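Local coordinates for phosphate-specific transport system accessory protein PhoU homolog (Streptococcus pneumoniae, PDB 2I0M) that probably takes part in regulating phosphate uptake, as a homodimeric, zinc-binding accessory protein of the phosphate transport system, at residues A103-A113 with S176-I186. Sequence-based numbering, arbitrary orientation.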
ATOM      1  N   ALA A 103      11.417 -14.795   2.998  1.00 39.52           N
ATOM      2  CA  ALA A 103      10.885 -15.655   4.053  1.00 39.66           C
ATOM      3  C   ALA A 103      11.177 -17.145   3.792  1.00 39.98           C
ATOM      4  O   ALA A 103      11.342 -17.913   4.732  1.00 40.19           O
ATOM      5  CB  ALA A 103       9.394 -15.418   4.236  1.00 39.09           C
ATOM      6  N   VAL A 104      11.239 -17.537   2.517  1.00 40.30           N
ATOM      7  CA  VAL A 104      11.560 -18.909   2.121  1.00 40.62           C
ATOM      8  C   VAL A 104      12.998 -19.273   2.497  1.00 41.27           C
ATOM      9  O   VAL A 104      13.289 -20.431   2.774  1.00 41.72           O
ATOM     10  CB  VAL A 104      11.296 -19.154   0.599  1.00 40.39           C
ATOM     11  CG1 VAL A 104      11.928 -20.470   0.118  1.00 39.89           C
ATOM     12  CG2 VAL A 104       9.792 -19.135   0.301  1.00 39.30           C
ATOM     13  N   LEU A 105      13.884 -18.280   2.516  1.00 42.03           N
ATOM     14  CA  LEU A 105      15.286 -18.485   2.904  1.00 42.56           C
ATOM     15  C   LEU A 105      15.437 -18.666   4.413  1.00 42.92           C
ATOM     16  O   LEU A 105      16.442 -19.194   4.886  1.00 43.18           O
ATOM     17  CB  LEU A 105      16.156 -17.305   2.460  1.00 42.49           C
ATOM     18  CG  LEU A 105      16.214 -16.864   0.998  1.00 42.41           C
ATOM     19  CD1 LEU A 105      17.095 -15.626   0.891  1.00 42.31           C
ATOM     20  CD2 LEU A 105      16.734 -17.971   0.106  1.00 42.82           C
ATOM     21  N   GLN A 106      14.434 -18.221   5.156  1.00 43.49           N
ATOM     22  CA  GLN A 106      14.452 -18.275   6.608  1.00 44.26           C
ATOM     23  C   GLN A 106      13.734 -19.519   7.123  1.00 44.86           C
ATOM     24  O   GLN A 106      13.758 -19.811   8.327  1.00 44.78           O
ATOM     25  CB  GLN A 106      13.835 -16.997   7.191  1.00 44.25           C
ATOM     26  CG  GLN A 106      14.532 -15.704   6.755  1.00 44.37           C
ATOM     27  CD  GLN A 106      15.966 -15.613   7.257  1.00 45.03           C
ATOM     28  OE1 GLN A 106      16.214 -15.242   8.402  1.00 45.65           O
ATOM     29  NE2 GLN A 106      16.918 -15.948   6.394  1.00 44.78           N
ATOM     30  N   LEU A 107      13.108 -20.255   6.206  1.00 45.57           N
ATOM     31  CA  LEU A 107      12.393 -21.470   6.569  1.00 46.57           C
ATOM     32  C   LEU A 107      13.336 -22.626   6.917  1.00 47.50           C
ATOM     33  O   LEU A 107      14.331 -22.871   6.231  1.00 47.28           O
ATOM     34  CB  LEU A 107      11.402 -21.884   5.477  1.00 46.10           C
ATOM     35  CG  LEU A 107      10.117 -21.053   5.342  1.00 45.83           C
ATOM     36  CD1 LEU A 107       9.235 -21.595   4.224  1.00 44.45           C
ATOM     37  CD2 LEU A 107       9.338 -20.994   6.653  1.00 44.98           C
ATOM     38  N   LYS A 108      13.007 -23.316   8.004  1.00 48.92           N
ATOM     39  CA  LYS A 108      13.748 -24.493   8.444  1.00 50.49           C
ATOM     40  C   LYS A 108      12.867 -25.725   8.312  1.00 51.57           C
ATOM     41  O   LYS A 108      11.664 -25.680   8.589  1.00 51.49           O
ATOM     42  CB  LYS A 108      14.227 -24.340   9.894  1.00 50.33           C
ATOM     43  CG  LYS A 108      15.044 -23.079  10.177  1.00 50.42           C
ATOM     44  CD  LYS A 108      16.480 -23.197   9.672  1.00 50.72           C
ATOM     45  CE  LYS A 108      17.340 -22.032  10.155  1.00 50.95           C
ATOM     46  NZ  LYS A 108      16.936 -20.730   9.547  1.00 50.75           N
ATOM     47  N   GLU A 109      13.477 -26.821   7.878  1.00 53.21           N
ATOM     48  CA  GLU A 109      12.773 -28.079   7.710  1.00 54.78           C
ATOM     49  C   GLU A 109      13.667 -29.246   8.097  1.00 55.85           C
ATOM     50  O   GLU A 109      14.550 -29.608   7.315  1.00 56.13           O
ATOM     51  CB  GLU A 109      12.309 -28.250   6.263  1.00 54.87           C
ATOM     52  CG  GLU A 109      10.885 -27.789   5.995  1.00 55.56           C
ATOM     53  CD  GLU A 109      10.073 -28.853   5.275  1.00 56.08           C
ATOM     54  OE1 GLU A 109      10.088 -30.026   5.726  1.00 56.33           O
ATOM     55  OE2 GLU A 109       9.415 -28.517   4.269  1.00 56.21           O
ATOM     56  N   ASN A 110      13.492 -29.832   9.289  1.00 57.17           N
ATOM     57  CA  ASN A 110      12.637 -29.347  10.403  1.00 58.26           C
ATOM     58  C   ASN A 110      11.111 -29.184  10.194  1.00 59.01           C
ATOM     59  O   ASN A 110      10.537 -29.759   9.258  1.00 59.25           O
ATOM     60  CB  ASN A 110      13.260 -28.105  11.079  1.00 58.13           C
ATOM     61  CG  ASN A 110      14.586 -28.412  11.767  1.00 58.18           C
ATOM     62  OD1 ASN A 110      14.916 -29.572  12.037  1.00 57.55           O
ATOM     63  ND2 ASN A 110      15.352 -27.368  12.056  1.00 58.04           N
ATOM     64  N   GLN A 111      10.477 -28.414  11.083  1.00 59.74           N
ATOM     65  CA  GLN A 111       9.013 -28.323  11.194  1.00 60.42           C
ATOM     66  C   GLN A 111       8.642 -27.033  11.956  1.00 60.73           C
ATOM     67  O   GLN A 111       9.489 -26.505  12.675  1.00 60.96           O
ATOM     68  CB  GLN A 111       8.479 -29.555  11.945  1.00 60.51           C
ATOM     69  CG  GLN A 111       9.058 -29.743  13.353  1.00 60.77           C
ATOM     70  CD  GLN A 111       8.138 -30.523  14.284  1.00 61.38           C
ATOM     71  OE1 GLN A 111       7.694 -30.002  15.308  1.00 61.48           O
ATOM     72  NE2 GLN A 111       7.854 -31.776  13.935  1.00 61.80           N
ATOM     73  N   LEU A 112       7.413 -26.508  11.833  1.00 61.06           N
ATOM     74  CA  LEU A 112       6.312 -27.032  11.003  1.00 61.31           C
ATOM     75  C   LEU A 112       5.501 -25.880  10.389  1.00 61.32           C
ATOM     76  O   LEU A 112       5.803 -24.707  10.631  1.00 61.38           O
ATOM     77  CB  LEU A 112       5.390 -27.965  11.818  1.00 61.37           C
ATOM     78  CG  LEU A 112       5.065 -27.682  13.297  1.00 61.61           C
ATOM     79  CD1 LEU A 112       4.101 -26.507  13.471  1.00 62.46           C
ATOM     80  CD2 LEU A 112       4.513 -28.927  13.972  1.00 61.59           C
ATOM     81  N   ALA A 113       4.480 -26.224   9.602  1.00 61.30           N
ATOM     82  CA  ALA A 113       3.620 -25.244   8.931  1.00 61.18           C
ATOM     83  C   ALA A 113       2.679 -24.528   9.894  1.00 61.04           C
ATOM     84  O   ALA A 113       2.005 -23.561   9.520  1.00 60.99           O
ATOM     85  CB  ALA A 113       2.823 -25.915   7.812  1.00 61.23           C
ATOM     86  N   SER A 176       7.909 -22.798  18.035  1.00 55.09           N
ATOM     87  CA  SER A 176       7.726 -23.269  16.652  1.00 54.36           C
ATOM     88  C   SER A 176       7.920 -22.003  15.830  1.00 53.88           C
ATOM     89  O   SER A 176       7.800 -22.013  14.606  1.00 53.97           O
ATOM     90  CB  SER A 176       6.308 -23.781  16.389  1.00 54.29           C
ATOM     91  OG  SER A 176       6.283 -24.614  15.243  1.00 53.78           O
ATOM     92  N   ILE A 177       8.246 -20.920  16.536  1.00 53.23           N
ATOM     93  CA  ILE A 177       8.085 -19.544  16.048  1.00 52.65           C
ATOM     94  C   ILE A 177       9.061 -19.012  14.975  1.00 52.00           C
ATOM     95  O   ILE A 177       8.727 -18.036  14.298  1.00 51.85           O
ATOM     96  CB  ILE A 177       7.989 -18.516  17.230  1.00 52.73           C
ATOM     97  CG1 ILE A 177       9.335 -18.355  17.947  1.00 52.74           C
ATOM     98  CG2 ILE A 177       6.867 -18.907  18.200  1.00 52.90           C
ATOM     99  CD1 ILE A 177       9.530 -17.007  18.611  1.00 52.77           C
ATOM    100  N   PRO A 178      10.271 -19.605  14.841  1.00 51.37           N
ATOM    101  CA  PRO A 178      11.090 -19.217  13.686  1.00 50.74           C
ATOM    102  C   PRO A 178      10.303 -19.285  12.378  1.00 50.01           C
ATOM    103  O   PRO A 178      10.221 -18.287  11.658  1.00 49.79           O
ATOM    104  CB  PRO A 178      12.227 -20.253  13.687  1.00 50.70           C
ATOM    105  CG  PRO A 178      11.824 -21.296  14.695  1.00 51.17           C
ATOM    106  CD  PRO A 178      10.982 -20.580  15.686  1.00 51.27           C
ATOM    107  N   ASN A 179       9.715 -20.446  12.103  1.00 49.14           N
ATOM    108  CA  ASN A 179       8.882 -20.651  10.932  1.00 48.52           C
ATOM    109  C   ASN A 179       7.560 -19.906  10.998  1.00 48.20           C
ATOM    110  O   ASN A 179       7.089 -19.386   9.986  1.00 48.19           O
ATOM    111  CB  ASN A 179       8.616 -22.137  10.714  1.00 48.44           C
ATOM    112  CG  ASN A 179       9.694 -22.814   9.896  1.00 48.12           C
ATOM    113  OD1 ASN A 179       9.472 -23.887   9.344  1.00 48.17           O
ATOM    114  ND2 ASN A 179      10.869 -22.196   9.816  1.00 47.61           N
ATOM    115  N   GLY A 180       6.965 -19.872  12.188  1.00 47.69           N
ATOM    116  CA  GLY A 180       5.689 -19.197  12.407  1.00 46.96           C
ATOM    117  C   GLY A 180       5.764 -17.764  11.942  1.00 46.58           C
ATOM    118  O   GLY A 180       4.987 -17.345  11.083  1.00 46.57           O
ATOM    119  N   THR A 181       6.729 -17.033  12.505  1.00 46.21           N
ATOM    120  CA  THR A 181       7.033 -15.645  12.146  1.00 45.70           C
ATOM    121  C   THR A 181       7.195 -15.471  10.630  1.00 45.52           C
ATOM    122  O   THR A 181       6.751 -14.467  10.063  1.00 45.67           O
ATOM    123  CB  THR A 181       8.311 -15.154  12.883  1.00 45.64           C
ATOM    124  OG1 THR A 181       8.197 -15.429  14.285  1.00 45.69           O
ATOM    125  CG2 THR A 181       8.516 -13.664  12.704  1.00 46.25           C
ATOM    126  N   GLN A 182       7.806 -16.462   9.983  1.00 45.10           N
ATOM    127  CA  GLN A 182       8.028 -16.431   8.540  1.00 44.47           C
ATOM    128  C   GLN A 182       6.728 -16.611   7.748  1.00 44.26           C
ATOM    129  O   GLN A 182       6.488 -15.886   6.773  1.00 44.48           O
ATOM    130  CB  GLN A 182       9.097 -17.451   8.123  1.00 44.44           C
ATOM    131  CG  GLN A 182      10.510 -17.162   8.667  1.00 44.30           C
ATOM    132  CD  GLN A 182      10.995 -15.730   8.397  1.00 44.45           C
ATOM    133  OE1 GLN A 182      10.856 -15.209   7.285  1.00 44.30           O
ATOM    134  NE2 GLN A 182      11.571 -15.098   9.414  1.00 42.68           N
ATOM    135  N   TYR A 183       5.888 -17.552   8.174  1.00 43.61           N
ATOM    136  CA  TYR A 183       4.561 -17.724   7.580  1.00 43.03           C
ATOM    137  C   TYR A 183       3.595 -16.571   7.880  1.00 42.56           C
ATOM    138  O   TYR A 183       2.652 -16.340   7.122  1.00 43.04           O
ATOM    139  CB  TYR A 183       3.942 -19.060   7.983  1.00 43.21           C
ATOM    140  CG  TYR A 183       4.482 -20.224   7.194  1.00 43.97           C
ATOM    141  CD1 TYR A 183       3.968 -20.531   5.939  1.00 44.19           C
ATOM    142  CD2 TYR A 183       5.511 -21.024   7.699  1.00 44.48           C
ATOM    143  CE1 TYR A 183       4.456 -21.605   5.205  1.00 44.68           C
ATOM    144  CE2 TYR A 183       6.010 -22.093   6.969  1.00 44.41           C
ATOM    145  CZ  TYR A 183       5.478 -22.377   5.722  1.00 44.40           C
ATOM    146  OH  TYR A 183       5.967 -23.434   4.987  1.00 45.08           O
ATOM    147  N   LEU A 184       3.824 -15.846   8.972  1.00 41.74           N
ATOM    148  CA  LEU A 184       3.072 -14.618   9.212  1.00 41.14           C
ATOM    149  C   LEU A 184       3.428 -13.569   8.161  1.00 40.62           C
ATOM    150  O   LEU A 184       2.529 -12.962   7.576  1.00 40.46           O
ATOM    151  CB  LEU A 184       3.269 -14.073  10.639  1.00 40.92           C
ATOM    152  CG  LEU A 184       2.573 -14.822  11.789  1.00 40.93           C
ATOM    153  CD1 LEU A 184       2.867 -14.164  13.139  1.00 39.32           C
ATOM    154  CD2 LEU A 184       1.059 -14.962  11.580  1.00 40.23           C
ATOM    155  N   TYR A 185       4.727 -13.378   7.906  1.00 40.21           N
ATOM    156  CA  TYR A 185       5.183 -12.432   6.879  1.00 39.98           C
ATOM    157  C   TYR A 185       4.621 -12.803   5.520  1.00 39.77           C
ATOM    158  O   TYR A 185       4.078 -11.945   4.830  1.00 40.05           O
ATOM    159  CB  TYR A 185       6.705 -12.377   6.784  1.00 40.27           C
ATOM    160  CG  TYR A 185       7.412 -11.968   8.057  1.00 41.62           C
ATOM    161  CD1 TYR A 185       6.813 -11.092   8.972  1.00 41.55           C
ATOM    162  CD2 TYR A 185       8.701 -12.423   8.327  1.00 41.34           C
ATOM    163  CE1 TYR A 185       7.471 -10.713  10.127  1.00 42.45           C
ATOM    164  CE2 TYR A 185       9.366 -12.047   9.483  1.00 41.44           C
ATOM    165  CZ  TYR A 185       8.751 -11.191  10.375  1.00 42.23           C
ATOM    166  OH  TYR A 185       9.410 -10.818  11.531  1.00 42.76           O
ATOM    167  N   ILE A 186       4.732 -14.085   5.158  1.00 39.02           N
ATOM    168  CA  ILE A 186       4.273 -14.577   3.868  1.00 38.59           C
ATOM    169  C   ILE A 186       2.813 -14.214   3.614  1.00 38.60           C
ATOM    170  O   ILE A 186       2.472 -13.702   2.542  1.00 38.43           O
ATOM    171  CB  ILE A 186       4.488 -16.113   3.721  1.00 38.64           C
ATOM    172  CG1 ILE A 186       5.969 -16.409   3.493  1.00 38.26           C
ATOM    173  CG2 ILE A 186       3.634 -16.676   2.579  1.00 37.75           C
ATOM    174  CD1 ILE A 186       6.396 -17.806   3.871  1.00 40.47           C
TER
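Leu107 lies across Tyr183 and Asn179, meeting each side chain at about a right angle, and forms the apolar centre where the linker after helix 74-105 folds over the first turns of helix 177-209. Its two methyls divide the work: CD2 sits 3.5 Å from Tyr183 CE2, approaching the ring obliquely, while CD1 lies 3.8 Å from Tyr183 OH. With CG beside the backbone N (chi1 -74°) and an extended chi2, the branched end of Leu107 is carried onto the helix. A second apolar contact lies deeper along the helix, where Ala103 CB packs against Ile186 CG1 at 3.6 Å. Further out, Leu112 turns its CD1 back to within 3.4 Å of Ser176 OG, at the helix start.

The side-chain amides of Gln182 and Asn179 supply much of the remaining contact. Gln182 bends at chi2 (-51°), which lays its amide beside Ala103 and Gln106, where helix 74-105 gives way to the linker: CD is 3.3 Å from Gln106 CB, and OE1 is 3.3 Å from Ala103 CA. Gln106 meets this amide with CB and CG while its own amide leads away, the two planes standing 78° apart. Asn179 directs its amide at the backbone of Lys108, close to both the N and O of that residue, and its CB lies 3.8 Å from Leu112 O. Gln182, Asn179 and Ser176 thus meet the chain in turn, from Ala103 through Leu107 and Lys108 to Leu112.

Lys37, in the connection between helices 5-35 and 39-66, and Lys39, at the start of helix 39-66, add polar ties, Lys37 NZ bonding to Tyr183 OH and Lys39 NZ to Leu107 O. Helix 5-35 contributes Leu34, which touches Val104 and Ile186. The contact therefore joins the end of helix 74-105 and its linker to the start of helix 177-209, near one end of the all-helical bundle.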